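Local coordinates for tyrosine specific protein phosphatase, putative (Trypanosoma brucei, PDB 3M4U) that dephosphorylates the nucleolar protein NOPP44/46 and serves as a life cycle switch of the parasite, probably as a protein tyrosine phosphatase, at residues I172-L177 and L190-V195; R75-N80 and F106-S111. All coordinates share one frame; numbering follows the deposited sequence.

Overall arrangement
Interactions 1 and 2 lie in different parts of one phosphatase fold. Their centres are about 20 Å apart and their nearest atoms about 7 Å, so they do not touch. Interaction 1 pairs two strands of the mixed sheet and is the larger contact. It rests on regular backbone hydrogen bonds, with apolar packing on one face and an arginine-glutamine group on the other. Interaction 2 sets an irregular loop against helix 103-112 through side chains. Its Ile-79 end is buried; its Arg-75 end is exposed and carries a salt bridge whose hydrogen bonds are weak. Both are partly buried overall. The helix of interaction 2 also touches strand 172-180, which interaction 1 pairs.

Interaction 1 of 2, residues I172-L177 and L190-V195; sequences IVRRPL and LQVQYV
The side chain of Arg-175 leaves with CG anti to its carbonyl carbon (chi1 -65°) and then runs extended to NE. Gln-193, on the partner strand, sets CG anti to the backbone N (chi1 -172°) and stretches out on the same face of the sheet. These torsions carry the guanidinium diagonally over to the Gln-193 amide. NH2 of Arg-175 donates to OE1 of Gln-193 at 2.8 Å. The bond is nearly straight (167°), and OE1 lies in the guanidinium plane, although the two flat groups are not coplanar. A second, weak bond from NH1 reaches the same oxygen. The amide gives NE2 to the carbonyl O of Thr-122, so both its oxygen and its nitrogen are engaged. CG1 of Val-173 lies over one face of the guanidinium. Trp-136 makes a cation-pi contact with Arg-175. Gln-191 lies alongside Arg-175 and points the same way, but its amide orientation is doubtful.

The backbones pair in antiparallel register. Val-173 N and Gln-193 O are 2.9 Å apart, and Gln-193 N returns the bond to Val-173 O. Arg-175 N donates to Gln-191 O at 2.8 Å, and the return bond from Gln-191 N to Arg-175 O is longer, 3.1 Å.

The opposite face is mainly apolar. Ile-172 CG2 meets Val-192 CG1 at 3.6 Å, while its CG1 branch lies 3.9 Å from CD1 of the Tyr-194 ring. Further along, CD1 of Leu-190 sits 4.0 Å from CG of Pro-176. Helix 206-217 packs on this face, and its Glu-211 forms a salt bridge with Arg-174. Tyr-194 OH is hydrogen-bonded to Glu-204 N. The pair is a beta hairpin within the mixed sheet of the protein tyrosine phosphatase fold; strand 187-194 pairs in parallel with strand 117-120.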
# COMPACT_ATOMS: atom_id res chain seq x y z
N ILE A 172 5.96 14.52 0.72
CA ILE A 172 5.02 13.94 -0.22
C ILE A 172 5.17 14.59 -1.59
O ILE A 172 4.99 15.80 -1.73
CB ILE A 172 3.57 14.08 0.29
CG1 ILE A 172 3.38 13.27 1.58
CG2 ILE A 172 2.55 13.69 -0.79
CD1 ILE A 172 2.06 13.48 2.29
N VAL A 173 5.52 13.79 -2.59
CA VAL A 173 5.55 14.21 -3.98
C VAL A 173 4.30 13.74 -4.72
O VAL A 173 3.90 12.58 -4.60
CB VAL A 173 6.76 13.63 -4.73
CG1 VAL A 173 6.94 14.33 -6.08
CG2 VAL A 173 8.01 13.74 -3.88
N ARG A 174 3.69 14.63 -5.50
CA ARG A 174 2.61 14.24 -6.39
C ARG A 174 3.13 14.28 -7.83
O ARG A 174 3.70 15.30 -8.25
CB ARG A 174 1.40 15.16 -6.24
CG ARG A 174 0.80 15.21 -4.83
CD ARG A 174 -0.31 16.26 -4.76
NE ARG A 174 -1.26 16.00 -3.69
CZ ARG A 174 -1.03 16.26 -2.41
NH1 ARG A 174 0.14 16.78 -2.04
NH2 ARG A 174 -1.95 16.00 -1.50
N ARG A 175 2.98 13.17 -8.55
CA ARG A 175 3.43 13.09 -9.94
C ARG A 175 2.29 12.71 -10.88
O ARG A 175 1.93 11.54 -11.00
CB ARG A 175 4.58 12.09 -10.08
CG ARG A 175 5.87 12.52 -9.36
CD ARG A 175 7.00 11.51 -9.59
NE ARG A 175 8.22 11.81 -8.83
CZ ARG A 175 8.55 11.25 -7.67
NH1 ARG A 175 9.68 11.58 -7.05
NH2 ARG A 175 7.76 10.34 -7.12
N PRO A 176 1.69 13.71 -11.54
CA PRO A 176 0.72 13.33 -12.56
C PRO A 176 1.46 12.76 -13.76
O PRO A 176 2.41 13.37 -14.25
CB PRO A 176 0.03 14.66 -12.91
CG PRO A 176 0.29 15.56 -11.69
CD PRO A 176 1.66 15.15 -11.23
N LEU A 177 1.03 11.58 -14.21
CA LEU A 177 1.76 10.86 -15.24
C LEU A 177 0.83 10.46 -16.36
O LEU A 177 -0.38 10.38 -16.17
CB LEU A 177 2.39 9.59 -14.66
CG LEU A 177 3.31 9.80 -13.46
CD1 LEU A 177 3.70 8.47 -12.86
CD2 LEU A 177 4.53 10.58 -13.86
N LEU A 190 -2.38 9.54 -11.28
CA LEU A 190 -1.65 10.35 -10.32
C LEU A 190 -0.93 9.46 -9.30
O LEU A 190 -1.57 8.70 -8.57
CB LEU A 190 -2.62 11.27 -9.58
CG LEU A 190 -1.99 11.99 -8.39
CD1 LEU A 190 -0.99 13.04 -8.87
CD2 LEU A 190 -3.06 12.63 -7.52
N GLN A 191 0.40 9.52 -9.26
CA GLN A 191 1.07 8.84 -8.16
C GLN A 191 1.39 9.81 -7.05
O GLN A 191 1.77 10.96 -7.28
CB GLN A 191 2.34 8.07 -8.59
CG GLN A 191 3.59 8.92 -8.58
CD GLN A 191 4.81 8.27 -7.94
OE1 GLN A 191 4.81 7.10 -7.54
NE2 GLN A 191 5.88 9.04 -7.87
N VAL A 192 1.22 9.34 -5.82
CA VAL A 192 1.62 10.08 -4.65
C VAL A 192 2.67 9.26 -3.88
O VAL A 192 2.39 8.14 -3.45
CB VAL A 192 0.38 10.40 -3.77
CG1 VAL A 192 0.78 11.08 -2.47
CG2 VAL A 192 -0.60 11.27 -4.55
N GLN A 193 3.88 9.82 -3.73
CA GLN A 193 4.95 9.12 -3.04
C GLN A 193 5.27 9.78 -1.72
O GLN A 193 5.52 11.00 -1.65
CB GLN A 193 6.22 9.05 -3.90
CG GLN A 193 7.31 8.18 -3.31
CD GLN A 193 8.68 8.47 -3.91
OE1 GLN A 193 8.82 9.38 -4.74
NE2 GLN A 193 9.70 7.72 -3.48
N TYR A 194 5.27 8.97 -0.66
CA TYR A 194 5.64 9.43 0.66
C TYR A 194 6.96 8.81 1.03
O TYR A 194 7.10 7.57 1.00
CB TYR A 194 4.58 9.02 1.68
CG TYR A 194 4.95 9.35 3.12
CD1 TYR A 194 5.55 10.57 3.45
CD2 TYR A 194 4.69 8.45 4.14
CE1 TYR A 194 5.89 10.87 4.75
CE2 TYR A 194 5.01 8.74 5.46
CZ TYR A 194 5.61 9.96 5.77
OH TYR A 194 5.93 10.24 7.09
N VAL A 195 7.93 9.66 1.37
CA VAL A 195 9.30 9.22 1.62
C VAL A 195 9.74 9.34 3.10
O VAL A 195 10.92 9.14 3.43
CB VAL A 195 10.31 9.94 0.70
CG1 VAL A 195 9.93 9.75 -0.76
CG2 VAL A 195 10.39 11.44 1.03

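Interaction 2 of 2, residues R75-N80 and F106-S111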
# COMPACT_ATOMS: atom_id res chain seq x y z
N ARG A 75 -1.21 -14.07 -22.64
CA ARG A 75 -0.30 -13.28 -21.80
C ARG A 75 -1.01 -12.62 -20.62
O ARG A 75 -1.93 -11.82 -20.81
CB ARG A 75 0.43 -12.23 -22.64
CG ARG A 75 1.42 -11.39 -21.85
CD ARG A 75 2.06 -10.30 -22.71
NE ARG A 75 1.05 -9.50 -23.40
CZ ARG A 75 0.31 -8.56 -22.83
NH1 ARG A 75 0.45 -8.30 -21.53
NH2 ARG A 75 -0.58 -7.89 -23.54
N TYR A 76 -0.58 -12.95 -19.41
CA TYR A 76 -1.21 -12.43 -18.21
C TYR A 76 -0.27 -11.50 -17.44
O TYR A 76 0.67 -11.97 -16.78
CB TYR A 76 -1.69 -13.58 -17.30
N PRO A 77 -0.52 -10.18 -17.50
CA PRO A 77 0.23 -9.21 -16.70
C PRO A 77 0.30 -9.63 -15.23
O PRO A 77 -0.70 -10.06 -14.66
CB PRO A 77 -0.60 -7.92 -16.82
CG PRO A 77 -1.94 -8.36 -17.42
CD PRO A 77 -1.62 -9.56 -18.25
N TYR A 78 1.47 -9.51 -14.62
CA TYR A 78 1.64 -9.90 -13.23
C TYR A 78 2.38 -8.83 -12.42
O TYR A 78 3.43 -8.36 -12.86
CB TYR A 78 2.44 -11.21 -13.17
CG TYR A 78 2.92 -11.55 -11.80
CD1 TYR A 78 2.12 -12.26 -10.92
CD2 TYR A 78 4.18 -11.16 -11.38
CE1 TYR A 78 2.57 -12.58 -9.64
CE2 TYR A 78 4.65 -11.48 -10.10
CZ TYR A 78 3.84 -12.18 -9.24
OH TYR A 78 4.29 -12.50 -7.99
N ILE A 79 1.86 -8.46 -11.25
CA ILE A 79 2.50 -7.41 -10.42
C ILE A 79 2.72 -7.79 -8.96
O ILE A 79 3.04 -6.93 -8.13
CB ILE A 79 1.66 -6.11 -10.39
CG1 ILE A 79 0.37 -6.34 -9.60
CG2 ILE A 79 1.37 -5.60 -11.79
CD1 ILE A 79 -0.51 -5.13 -9.51
N ASN A 80 2.57 -9.07 -8.65
CA ASN A 80 2.63 -9.52 -7.26
C ASN A 80 1.75 -8.63 -6.37
O ASN A 80 2.20 -8.04 -5.39
CB ASN A 80 4.07 -9.59 -6.74
CG ASN A 80 4.19 -10.39 -5.44
OD1 ASN A 80 3.19 -10.65 -4.78
ND2 ASN A 80 5.40 -10.75 -5.08
N PHE A 106 3.36 -3.68 -14.68
CA PHE A 106 2.85 -2.73 -13.69
C PHE A 106 2.14 -1.58 -14.41
O PHE A 106 0.94 -1.32 -14.20
CB PHE A 106 4.01 -2.21 -12.83
CG PHE A 106 3.60 -1.25 -11.74
CD1 PHE A 106 3.01 -1.71 -10.57
CD2 PHE A 106 3.82 0.11 -11.88
CE1 PHE A 106 2.64 -0.83 -9.56
CE2 PHE A 106 3.46 1.00 -10.88
CZ PHE A 106 2.86 0.53 -9.71
N LEU A 107 2.89 -0.89 -15.26
CA LEU A 107 2.34 0.21 -16.05
C LEU A 107 1.15 -0.24 -16.87
O LEU A 107 0.17 0.50 -16.98
CB LEU A 107 3.41 0.77 -16.97
CG LEU A 107 4.66 1.28 -16.27
CD1 LEU A 107 5.63 1.81 -17.31
CD2 LEU A 107 4.29 2.34 -15.22
N GLU A 108 1.23 -1.43 -17.47
CA GLU A 108 0.16 -1.89 -18.36
C GLU A 108 -1.12 -2.03 -17.57
O GLU A 108 -2.21 -1.69 -18.04
CB GLU A 108 0.50 -3.23 -19.01
CG GLU A 108 -0.76 -4.01 -19.43
CD GLU A 108 -0.47 -5.22 -20.31
OE1 GLU A 108 0.71 -5.64 -20.41
OE2 GLU A 108 -1.44 -5.76 -20.91
N THR A 109 -0.98 -2.53 -16.36
CA THR A 109 -2.12 -2.76 -15.51
C THR A 109 -2.78 -1.44 -15.15
O THR A 109 -4.00 -1.28 -15.28
CB THR A 109 -1.71 -3.57 -14.28
OG1 THR A 109 -1.38 -4.91 -14.69
CG2 THR A 109 -2.85 -3.64 -13.29
N LEU A 110 -1.98 -0.47 -14.73
CA LEU A 110 -2.52 0.84 -14.42
C LEU A 110 -3.37 1.36 -15.61
O LEU A 110 -4.44 1.94 -15.40
CB LEU A 110 -1.40 1.83 -14.07
CG LEU A 110 -0.38 1.46 -12.99
CD1 LEU A 110 0.56 2.63 -12.74
CD2 LEU A 110 -1.07 1.07 -11.69
N SER A 111 -2.91 1.13 -16.84
CA SER A 111 -3.65 1.58 -18.01
C SER A 111 -4.86 0.70 -18.27
O SER A 111 -5.99 1.19 -18.37
CB SER A 111 -2.75 1.62 -19.25
OG SER A 111 -3.48 2.01 -20.41
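Ile-79 and Phe-106 bring the two backbones closest, with their CA atoms 5.7 Å apart. The loop 75-80 has no regular structure and passes along one side of helix 106-111. The spacing widens by Pro-77, whose CA is 7.0 Å from that of Thr-109. At the close end Ile-79 CG2 lies 3.7 Å from Phe-106 CA, and so packs on the helix backbone more than on the ring. With CG1 between the backbone N and the carbonyl carbon (chi1 69°), CG2 falls beside the backbone N and is the branch that meets the helix. Ile-79 also touches Val-93 and Cys-95 of strand 92-95. Tyr-78, Ile-79 and Asn-80 match the start of the Tyr-Ile-Asn-Ala motif of classical protein tyrosine phosphatases, and they lead into strand 81-84. Thr-109 OG1 meets Pro-77 CB at 3.8 Å; its hydrogen bond goes to Asp-105 O. At the exposed end Arg-75, its chain bent at chi3, and Glu-108 approach from opposite directions and form a salt bridge. NH1 of Arg-75 is 2.9 Å from OE1 and 3.2 Å from OE2 of Glu-108. OE2 lies at the guanidinium edge, in its plane. These bonds are weak, the guanidinium and carboxylate planes are 47° apart, and Arg-75 is poorly ordered.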